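Local coordinates for vesicular integral-membrane protein VIP36 (Canis lupus familiaris, PDB 2DUR), which acts as a calcium-dependent lectin of the early secretory pathway, binding high-mannose glycans and helping to transport and sort the glycoproteins that carry them, at residues E50-W64 / W88-S102. Residues are numbered along the deposited sequence; the frame is centred on the assembly and turned at random.
Sequences EGSIWNHQPCFLKDW and WYTRDRLVPGPVFGS
Trp54 carries most of the apolar contact, one face of its indole covered by Arg93 and Leu94, in the loop after strand 84-90. Arg93 CA sits over the six-membered ring, 3.8 Å from its centroid and 16° off the normal, a CH-pi contact; Leu94 N rests over the same face nearer the pyrrole, and Leu94 CD2 reaches Trp54 CD1. CG is anti to the carbonyl carbon, which turns the indole toward strand 84-90, and its outer CH2 meets Trp88 CB at 3.4 Å. The two indoles, 28° from parallel, are slid apart and barely overlap. Farther along, Trp64 CZ2 stands over the centre of the Tyr89 ring, whose edge meets Cys59 CB at 4.1 Å.

Direct polar links are weak: Arg93 NE and NH2 share Asn55 O, NH2 at 2.9 Å with a bent N-H...O angle of 145°. Trp54 CB lies over one guanidinium face and His56 O over the other, while a salt bridge to Asp28 supplies a stronger partner for NH2.

Waters bridge elsewhere. One accepts from Trp54 NE1 at 2.9 Å, in the indole plane, donates to Val95 O and bonds Ser102 OG. Another accepts from Trp64 NE1 and donates to Tyr89 OH and Leu61 O; Tyr89 OH also hydrogen-bonds Pro200 O. In the conformer described, Glu50 OE2 probably accepts from a third water, which itself accepts from Gly101 N, where Glu50 CG packs 3.7 Å from Gly101 CA in a type I' turn; Glu50 also touches a bound mannose.

In this legume-lectin-like beta sandwich, strands 49-55 and 84-90 belong to the same sheet but flank strand 204-211, so the contact passes across that strand. Strand 27-31 borders 49-55 on its other side, and Trp64 begins strand 64-73 of the second sheet.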
ATOM      1  N   GLU A  50      -4.198   7.668  13.410  1.00 17.33           N
ATOM      2  CA  GLU A  50      -3.776   6.452  12.708  0.70 17.41           C
ATOM      3  C   GLU A  50      -5.002   5.659  12.334  1.00 16.91           C
ATOM      4  O   GLU A  50      -5.829   5.335  13.192  1.00 16.89           O
ATOM      5  CB  GLU A  50      -2.839   5.630  13.593  0.70 18.10           C
ATOM      6  CG  GLU A  50      -1.472   6.312  13.699  0.70 19.30           C
ATOM      7  CD  GLU A  50      -0.525   5.729  14.732  0.70 23.37           C
ATOM      8  OE1 GLU A  50      -0.909   4.856  15.541  0.70 27.43           O
ATOM      9  OE2 GLU A  50       0.634   6.192  14.736  0.70 27.97           O
ATOM     10  N   GLY A  51      -5.134   5.348  11.038  1.00 15.95           N
ATOM     11  CA  GLY A  51      -6.328   4.612  10.592  1.00 16.54           C
ATOM     12  C   GLY A  51      -5.925   3.559   9.590  1.00 16.71           C
ATOM     13  O   GLY A  51      -4.930   3.728   8.895  1.00 15.96           O
ATOM     14  N   SER A  52      -6.689   2.481   9.514  1.00 16.65           N
ATOM     15  CA  SER A  52      -6.387   1.440   8.539  1.00 17.52           C
ATOM     16  C   SER A  52      -7.669   0.798   8.038  1.00 18.18           C
ATOM     17  O   SER A  52      -8.745   0.991   8.626  1.00 17.61           O
ATOM     18  CB  SER A  52      -5.476   0.385   9.165  1.00 18.42           C
ATOM     19  OG  SER A  52      -6.149  -0.414  10.129  1.00 18.43           O
ATOM     20  N   ILE A  53      -7.533   0.041   6.950  1.00 17.53           N
ATOM     21  CA  ILE A  53      -8.587  -0.844   6.448  1.00 18.67           C
ATOM     22  C   ILE A  53      -7.907  -2.173   6.106  1.00 17.92           C
ATOM     23  O   ILE A  53      -6.746  -2.204   5.655  1.00 17.95           O
ATOM     24  CB  ILE A  53      -9.337  -0.266   5.198  1.00 18.99           C
ATOM     25  CG1 ILE A  53      -8.376   0.072   4.045  1.00 19.93           C
ATOM     26  CG2 ILE A  53     -10.165   0.964   5.569  1.00 20.47           C
ATOM     27  CD1 ILE A  53      -9.107   0.430   2.746  1.00 20.69           C
ATOM     28  N   TRP A  54      -8.594  -3.269   6.388  1.00 17.81           N
ATOM     29  CA  TRP A  54      -8.027  -4.592   6.203  1.00 18.11           C
ATOM     30  C   TRP A  54      -9.048  -5.494   5.534  1.00 19.44           C
ATOM     31  O   TRP A  54     -10.178  -5.597   5.984  1.00 19.73           O
ATOM     32  CB  TRP A  54      -7.535  -5.170   7.534  1.00 18.75           C
ATOM     33  CG  TRP A  54      -6.267  -4.467   7.966  1.00 18.23           C
ATOM     34  CD1 TRP A  54      -6.146  -3.424   8.854  1.00 19.13           C
ATOM     35  CD2 TRP A  54      -4.945  -4.749   7.488  1.00 18.00           C
ATOM     36  NE1 TRP A  54      -4.809  -3.053   8.971  1.00 17.40           N
ATOM     37  CE2 TRP A  54      -4.058  -3.841   8.134  1.00 18.52           C
ATOM     38  CE3 TRP A  54      -4.421  -5.679   6.570  1.00 17.28           C
ATOM     39  CZ2 TRP A  54      -2.673  -3.843   7.897  1.00 18.01           C
ATOM     40  CZ3 TRP A  54      -3.032  -5.686   6.331  1.00 18.05           C
ATOM     41  CH2 TRP A  54      -2.180  -4.761   6.990  1.00 19.21           C
ATOM     42  N   ASN A  55      -8.639  -6.137   4.444  1.00 19.55           N
ATOM     43  CA  ASN A  55      -9.532  -7.038   3.682  1.00 20.89           C
ATOM     44  C   ASN A  55      -9.835  -8.258   4.531  1.00 21.05           C
ATOM     45  O   ASN A  55      -8.967  -8.743   5.260  1.00 22.22           O
ATOM     46  CB  ASN A  55      -8.794  -7.377   2.371  1.00 20.39           C
ATOM     47  CG  ASN A  55      -9.657  -8.028   1.289  1.00 21.99           C
ATOM     48  OD1 ASN A  55      -9.123  -8.844   0.532  1.00 22.38           O
ATOM     49  ND2 ASN A  55     -10.920  -7.630   1.143  1.00 21.05           N
ATOM     50  N   HIS A  56     -11.083  -8.747   4.478  1.00 22.09           N
ATOM     51  CA  HIS A  56     -11.506  -9.895   5.287  1.00 23.73           C
ATOM     52  C   HIS A  56     -10.811 -11.209   4.943  1.00 23.41           C
ATOM     53  O   HIS A  56     -10.438 -11.967   5.830  1.00 24.94           O
ATOM     54  CB  HIS A  56     -13.008 -10.120   5.097  1.00 24.19           C
ATOM     55  CG  HIS A  56     -13.865  -9.255   5.962  1.00 28.07           C
ATOM     56  ND1 HIS A  56     -15.121  -9.645   6.375  1.00 31.21           N
ATOM     57  CD2 HIS A  56     -13.655  -8.030   6.494  1.00 30.83           C
ATOM     58  CE1 HIS A  56     -15.648  -8.693   7.126  1.00 30.63           C
ATOM     59  NE2 HIS A  56     -14.781  -7.702   7.212  1.00 30.77           N
ATOM     60  N   GLN A  57     -10.687 -11.491   3.647  1.00 24.59           N
ATOM     61  CA  GLN A  57     -10.220 -12.790   3.198  1.00 25.62           C
ATOM     62  C   GLN A  57      -8.763 -12.738   2.759  1.00 24.61           C
ATOM     63  O   GLN A  57      -8.396 -11.834   2.007  1.00 24.25           O
ATOM     64  CB  GLN A  57     -11.081 -13.268   2.031  1.00 26.42           C
ATOM     65  CG  GLN A  57     -12.543 -13.583   2.419  1.00 31.83           C
ATOM     66  CD  GLN A  57     -12.621 -14.564   3.579  1.00 37.50           C
ATOM     67  OE1 GLN A  57     -12.200 -15.720   3.458  1.00 41.34           O
ATOM     68  NE2 GLN A  57     -13.147 -14.104   4.718  1.00 40.01           N
ATOM     69  N   PRO A  58      -7.960 -13.739   3.178  1.00 24.46           N
ATOM     70  CA  PRO A  58      -6.589 -13.825   2.657  1.00 24.30           C
ATOM     71  C   PRO A  58      -6.614 -13.985   1.140  1.00 24.28           C
ATOM     72  O   PRO A  58      -7.547 -14.606   0.598  1.00 24.01           O
ATOM     73  CB  PRO A  58      -6.026 -15.107   3.286  1.00 24.35           C
ATOM     74  CG  PRO A  58      -6.952 -15.474   4.395  1.00 26.33           C
ATOM     75  CD  PRO A  58      -8.287 -14.841   4.095  1.00 25.37           C
ATOM     76  N   CYS A  59      -5.600 -13.434   0.472  1.00 23.83           N
ATOM     77  CA  CYS A  59      -5.460 -13.567  -0.974  1.00 23.90           C
ATOM     78  C   CYS A  59      -4.604 -14.780  -1.334  1.00 23.75           C
ATOM     79  O   CYS A  59      -3.434 -14.851  -0.930  1.00 24.04           O
ATOM     80  CB  CYS A  59      -4.798 -12.316  -1.562  1.00 23.97           C
ATOM     81  SG  CYS A  59      -4.653 -12.396  -3.372  1.00 25.93           S
ATOM     82  N   PHE A  60      -5.167 -15.707  -2.118  1.00 23.56           N
ATOM     83  CA  PHE A  60      -4.409 -16.895  -2.544  1.00 23.18           C
ATOM     84  C   PHE A  60      -3.997 -16.842  -4.017  1.00 23.21           C
ATOM     85  O   PHE A  60      -3.505 -17.836  -4.555  1.00 24.17           O
ATOM     86  CB  PHE A  60      -5.145 -18.198  -2.189  1.00 24.21           C
ATOM     87  CG  PHE A  60      -5.246 -18.445  -0.712  1.00 23.53           C
ATOM     88  CD1 PHE A  60      -6.363 -18.001   0.007  1.00 25.08           C
ATOM     89  CD2 PHE A  60      -4.227 -19.095  -0.031  1.00 23.75           C
ATOM     90  CE1 PHE A  60      -6.463 -18.206   1.367  1.00 25.12           C
ATOM     91  CE2 PHE A  60      -4.326 -19.322   1.362  1.00 25.46           C
ATOM     92  CZ  PHE A  60      -5.457 -18.866   2.048  1.00 25.11           C
ATOM     93  N   LEU A  61      -4.163 -15.685  -4.648  1.00 22.23           N
ATOM     94  CA  LEU A  61      -3.677 -15.469  -6.020  1.00 22.18           C
ATOM     95  C   LEU A  61      -2.152 -15.393  -6.039  1.00 22.35           C
ATOM     96  O   LEU A  61      -1.567 -14.652  -5.261  1.00 21.85           O
ATOM     97  CB  LEU A  61      -4.222 -14.172  -6.607  1.00 21.90           C
ATOM     98  CG  LEU A  61      -5.750 -14.043  -6.732  1.00 23.88           C
ATOM     99  CD1 LEU A  61      -6.075 -12.706  -7.300  1.00 25.94           C
ATOM    100  CD2 LEU A  61      -6.327 -15.151  -7.603  1.00 26.00           C
ATOM    101  N   LYS A  62      -1.515 -16.144  -6.943  1.00 21.94           N
ATOM    102  CA  LYS A  62      -0.070 -16.035  -7.117  1.00 23.01           C
ATOM    103  C   LYS A  62       0.328 -14.830  -7.957  1.00 22.33           C
ATOM    104  O   LYS A  62       1.414 -14.269  -7.788  1.00 24.75           O
ATOM    105  CB  LYS A  62       0.485 -17.301  -7.771  1.00 22.38           C
ATOM    106  CG  LYS A  62       0.281 -18.570  -6.973  1.00 24.63           C
ATOM    107  CD  LYS A  62       0.759 -19.755  -7.817  1.00 26.72           C
ATOM    108  CE  LYS A  62       0.492 -21.074  -7.138  1.00 30.07           C
ATOM    109  NZ  LYS A  62      -0.959 -21.379  -7.059  1.00 32.35           N
ATOM    110  N   ASP A  63      -0.533 -14.425  -8.879  1.00 21.34           N
ATOM    111  CA  ASP A  63      -0.213 -13.340  -9.798  1.00 21.03           C
ATOM    112  C   ASP A  63      -1.339 -12.320  -9.796  1.00 20.71           C
ATOM    113  O   ASP A  63      -2.483 -12.638 -10.161  1.00 20.40           O
ATOM    114  CB  ASP A  63       0.007 -13.880 -11.221  1.00 21.63           C
ATOM    115  CG  ASP A  63       0.907 -15.086 -11.230  1.00 21.46           C
ATOM    116  OD1 ASP A  63       2.131 -14.905 -11.273  1.00 22.23           O
ATOM    117  OD2 ASP A  63       0.372 -16.219 -11.170  1.00 23.05           O
ATOM    118  N   TRP A  64      -1.024 -11.098  -9.369  1.00 19.86           N
ATOM    119  CA  TRP A  64      -2.071 -10.105  -9.168  1.00 19.02           C
ATOM    120  C   TRP A  64      -1.616  -8.689  -9.443  1.00 18.67           C
ATOM    121  O   TRP A  64      -0.408  -8.390  -9.506  1.00 17.13           O
ATOM    122  CB  TRP A  64      -2.661 -10.222  -7.760  1.00 19.57           C
ATOM    123  CG  TRP A  64      -1.650 -10.278  -6.634  1.00 18.61           C
ATOM    124  CD1 TRP A  64      -1.212 -11.390  -5.992  1.00 18.82           C
ATOM    125  CD2 TRP A  64      -0.970  -9.166  -6.025  1.00 18.51           C
ATOM    126  NE1 TRP A  64      -0.313 -11.060  -5.009  1.00 19.47           N
ATOM    127  CE2 TRP A  64      -0.148  -9.698  -5.001  1.00 18.11           C
ATOM    128  CE3 TRP A  64      -0.994  -7.783  -6.226  1.00 16.41           C
ATOM    129  CZ2 TRP A  64       0.667  -8.885  -4.190  1.00 18.61           C
ATOM    130  CZ3 TRP A  64      -0.170  -6.962  -5.430  1.00 18.52           C
ATOM    131  CH2 TRP A  64       0.634  -7.523  -4.417  1.00 17.72           C
ATOM    132  N   TRP A  88      -0.424  -2.560   2.110  1.00 15.43           N
ATOM    133  CA  TRP A  88       0.090  -3.746   2.731  1.00 15.33           C
ATOM    134  C   TRP A  88      -0.350  -5.006   2.033  1.00 15.64           C
ATOM    135  O   TRP A  88      -1.506  -5.125   1.595  1.00 16.24           O
ATOM    136  CB  TRP A  88      -0.417  -3.819   4.179  1.00 15.55           C
ATOM    137  CG  TRP A  88      -0.023  -2.650   4.997  1.00 15.75           C
ATOM    138  CD1 TRP A  88      -0.802  -1.577   5.327  1.00 16.01           C
ATOM    139  CD2 TRP A  88       1.256  -2.423   5.598  1.00 13.69           C
ATOM    140  NE1 TRP A  88      -0.081  -0.680   6.095  1.00 15.45           N
ATOM    141  CE2 TRP A  88       1.172  -1.197   6.311  1.00 14.83           C
ATOM    142  CE3 TRP A  88       2.469  -3.159   5.630  1.00 13.43           C
ATOM    143  CZ2 TRP A  88       2.260  -0.660   7.016  1.00 16.09           C
ATOM    144  CZ3 TRP A  88       3.551  -2.636   6.374  1.00 14.16           C
ATOM    145  CH2 TRP A  88       3.439  -1.409   7.065  1.00 13.00           C
ATOM    146  N   TYR A  89       0.567  -5.960   1.978  1.00 15.36           N
ATOM    147  CA  TYR A  89       0.229  -7.355   1.701  1.00 15.70           C
ATOM    148  C   TYR A  89       0.994  -8.167   2.744  1.00 16.57           C
ATOM    149  O   TYR A  89       2.196  -8.430   2.603  1.00 15.83           O
ATOM    150  CB  TYR A  89       0.611  -7.712   0.262  1.00 15.03           C
ATOM    151  CG  TYR A  89       0.403  -9.162  -0.075  1.00 16.38           C
ATOM    152  CD1 TYR A  89      -0.875  -9.653  -0.328  1.00 17.41           C
ATOM    153  CD2 TYR A  89       1.487 -10.051  -0.134  1.00 15.62           C
ATOM    154  CE1 TYR A  89      -1.082 -10.998  -0.632  1.00 17.38           C
ATOM    155  CE2 TYR A  89       1.295 -11.421  -0.448  1.00 16.78           C
ATOM    156  CZ  TYR A  89       0.005 -11.871  -0.710  1.00 16.51           C
ATOM    157  OH  TYR A  89      -0.189 -13.209  -1.020  1.00 19.36           O
ATOM    158  N   THR A  90       0.305  -8.490   3.836  1.00 16.06           N
ATOM    159  CA  THR A  90       0.997  -8.962   5.038  1.00 16.42           C
ATOM    160  C   THR A  90       0.326 -10.134   5.727  1.00 17.06           C
ATOM    161  O   THR A  90      -0.875 -10.371   5.590  1.00 17.07           O
ATOM    162  CB  THR A  90       1.192  -7.829   6.085  1.00 16.00           C
ATOM    163  OG1 THR A  90      -0.078  -7.256   6.443  1.00 16.78           O
ATOM    164  CG2 THR A  90       2.128  -6.738   5.564  1.00 16.01           C
ATOM    165  N   ARG A  91       1.121 -10.842   6.517  1.00 17.49           N
ATOM    166  CA  ARG A  91       0.636 -11.976   7.290  1.00 18.58           C
ATOM    167  C   ARG A  91      -0.468 -11.581   8.254  1.00 19.27           C
ATOM    168  O   ARG A  91      -1.483 -12.289   8.385  1.00 20.12           O
ATOM    169  CB  ARG A  91       1.788 -12.571   8.081  1.00 18.94           C
ATOM    170  CG  ARG A  91       1.437 -13.914   8.705  1.00 19.66           C
ATOM    171  CD  ARG A  91       2.542 -14.322   9.676  1.00 19.71           C
ATOM    172  NE  ARG A  91       2.529 -13.480  10.866  1.00 19.72           N
ATOM    173  CZ  ARG A  91       3.421 -13.565  11.859  1.00 21.20           C
ATOM    174  NH1 ARG A  91       4.446 -14.425  11.796  1.00 20.47           N
ATOM    175  NH2 ARG A  91       3.289 -12.758  12.906  1.00 21.00           N
ATOM    176  N   ASP A  92      -0.239 -10.470   8.949  1.00 19.16           N
ATOM    177  CA  ASP A  92      -1.128 -10.011  10.006  1.00 20.42           C
ATOM    178  C   ASP A  92      -1.967  -8.853   9.493  1.00 21.02           C
ATOM    179  O   ASP A  92      -1.606  -8.172   8.514  1.00 22.44           O
ATOM    180  CB  ASP A  92      -0.313  -9.600  11.241  1.00 20.43           C
ATOM    181  CG  ASP A  92       0.457 -10.772  11.859  1.00 21.48           C
ATOM    182  OD1 ASP A  92       0.094 -11.942  11.605  1.00 22.70           O
ATOM    183  OD2 ASP A  92       1.441 -10.537  12.573  1.00 24.67           O
ATOM    184  N   ARG A  93      -3.107  -8.648  10.140  1.00 20.93           N
ATOM    185  CA  ARG A  93      -4.004  -7.576   9.791  1.00 21.35           C
ATOM    186  C   ARG A  93      -4.471  -6.918  11.087  1.00 21.51           C
ATOM    187  O   ARG A  93      -4.343  -7.504  12.172  1.00 21.09           O
ATOM    188  CB  ARG A  93      -5.217  -8.141   9.049  1.00 21.76           C
ATOM    189  CG  ARG A  93      -5.974  -9.162   9.848  1.00 22.81           C
ATOM    190  CD  ARG A  93      -6.912 -10.031   9.007  1.00 28.97           C
ATOM    191  NE  ARG A  93      -7.863  -9.252   8.217  1.00 29.93           N
ATOM    192  CZ  ARG A  93      -8.993  -8.743   8.708  1.00 29.76           C
ATOM    193  NH1 ARG A  93      -9.299  -8.935   9.988  1.00 31.59           N
ATOM    194  NH2 ARG A  93      -9.807  -8.042   7.939  1.00 22.51           N
ATOM    195  N   LEU A  94      -4.981  -5.706  10.939  1.00 21.67           N
ATOM    196  CA  LEU A  94      -5.675  -4.930  11.988  1.00 22.40           C
ATOM    197  C   LEU A  94      -4.816  -4.307  13.094  1.00 23.51           C
ATOM    198  O   LEU A  94      -5.347  -3.514  13.898  1.00 24.31           O
ATOM    199  CB  LEU A  94      -6.890  -5.701  12.549  1.00 22.53           C
ATOM    200  CG  LEU A  94      -8.163  -5.675  11.680  1.00 21.32           C
ATOM    201  CD1 LEU A  94      -9.166  -6.741  12.123  1.00 23.58           C
ATOM    202  CD2 LEU A  94      -8.813  -4.281  11.648  1.00 22.64           C
ATOM    203  N   VAL A  95      -3.515  -4.605  13.116  1.00 22.69           N
ATOM    204  CA  VAL A  95      -2.671  -4.197  14.254  1.00 23.44           C
ATOM    205  C   VAL A  95      -2.140  -2.809  13.980  1.00 23.61           C
ATOM    206  O   VAL A  95      -1.397  -2.611  13.000  1.00 23.20           O
ATOM    207  CB  VAL A  95      -1.498  -5.187  14.552  1.00 23.88           C
ATOM    208  CG1 VAL A  95      -0.848  -4.844  15.896  1.00 24.50           C
ATOM    209  CG2 VAL A  95      -1.956  -6.647  14.522  1.00 24.56           C
ATOM    210  N   PRO A  96      -2.523  -1.830  14.814  1.00 23.02           N
ATOM    211  CA  PRO A  96      -2.046  -0.473  14.613  1.00 22.87           C
ATOM    212  C   PRO A  96      -0.589  -0.347  15.074  1.00 21.92           C
ATOM    213  O   PRO A  96      -0.075  -1.228  15.780  1.00 22.97           O
ATOM    214  CB  PRO A  96      -2.975   0.367  15.503  1.00 23.97           C
ATOM    215  CG  PRO A  96      -3.408  -0.548  16.550  1.00 24.51           C
ATOM    216  CD  PRO A  96      -3.416  -1.935  15.998  1.00 23.97           C
ATOM    217  N   GLY A  97       0.066   0.716  14.636  1.00 22.37           N
ATOM    218  CA  GLY A  97       1.462   0.928  14.974  1.00 21.57           C
ATOM    219  C   GLY A  97       2.019   2.173  14.319  1.00 20.88           C
ATOM    220  O   GLY A  97       1.267   2.987  13.763  1.00 21.64           O
ATOM    221  N   PRO A  98       3.345   2.346  14.391  1.00 20.02           N
ATOM    222  CA  PRO A  98       4.038   3.558  13.980  1.00 19.80           C
ATOM    223  C   PRO A  98       4.354   3.646  12.483  1.00 19.23           C
ATOM    224  O   PRO A  98       4.894   4.659  12.022  1.00 19.21           O
ATOM    225  CB  PRO A  98       5.349   3.466  14.775  1.00 19.63           C
ATOM    226  CG  PRO A  98       5.633   1.963  14.831  1.00 20.51           C
ATOM    227  CD  PRO A  98       4.257   1.342  14.985  1.00 19.91           C
ATOM    228  N   VAL A  99       4.069   2.577  11.740  1.00 18.53           N
ATOM    229  CA  VAL A  99       4.424   2.549  10.322  1.00 16.98           C
ATOM    230  C   VAL A  99       3.206   3.003   9.499  1.00 17.56           C
ATOM    231  O   VAL A  99       2.361   2.192   9.123  1.00 16.80           O
ATOM    232  CB  VAL A  99       4.950   1.183   9.859  1.00 17.38           C
ATOM    233  CG1 VAL A  99       5.519   1.329   8.468  1.00 15.24           C
ATOM    234  CG2 VAL A  99       6.062   0.679  10.795  1.00 18.26           C
ATOM    235  N   PHE A 100       3.120   4.310   9.290  1.00 16.87           N
ATOM    236  CA  PHE A 100       1.918   4.912   8.681  1.00 17.30           C
ATOM    237  C   PHE A 100       0.637   4.305   9.234  1.00 18.31           C
ATOM    238  O   PHE A 100      -0.307   4.019   8.486  1.00 17.91           O
ATOM    239  CB  PHE A 100       2.001   4.776   7.151  1.00 17.12           C
ATOM    240  CG  PHE A 100       3.252   5.356   6.592  1.00 17.42           C
ATOM    241  CD1 PHE A 100       3.378   6.730   6.393  1.00 17.94           C
ATOM    242  CD2 PHE A 100       4.364   4.537   6.336  1.00 15.27           C
ATOM    243  CE1 PHE A 100       4.554   7.293   5.901  1.00 16.96           C
ATOM    244  CE2 PHE A 100       5.547   5.092   5.851  1.00 16.81           C
ATOM    245  CZ  PHE A 100       5.660   6.460   5.622  1.00 17.57           C
ATOM    246  N   GLY A 101       0.572   4.149  10.550  1.00 18.69           N
ATOM    247  CA  GLY A 101      -0.647   3.671  11.179  1.00 19.29           C
ATOM    248  C   GLY A 101      -0.741   2.206  11.491  1.00 20.03           C
ATOM    249  O   GLY A 101      -1.639   1.821  12.238  1.00 22.35           O
ATOM    250  N   SER A 102       0.178   1.370  10.966  1.00 18.31           N
ATOM    251  CA  SER A 102       0.137  -0.071  11.148  1.00 17.95           C
ATOM    252  C   SER A 102       1.427  -0.601  11.834  1.00 17.60           C
ATOM    253  O   SER A 102       2.395   0.152  12.011  1.00 17.71           O
ATOM    254  CB  SER A 102      -0.029  -0.749   9.780  1.00 18.09           C
ATOM    255  OG  SER A 102      -0.253  -2.144   9.887  1.00 15.97           O
TER
HETATM  256  O   HOH W   1       1.799   5.929  12.473  1.00 23.15           O
HETATM  257  O   HOH W   2      -3.185  -1.502  10.822  1.00 22.71           O
HETATM  258  O   HOH W   3       0.603 -13.595  -3.831  1.00 20.73           O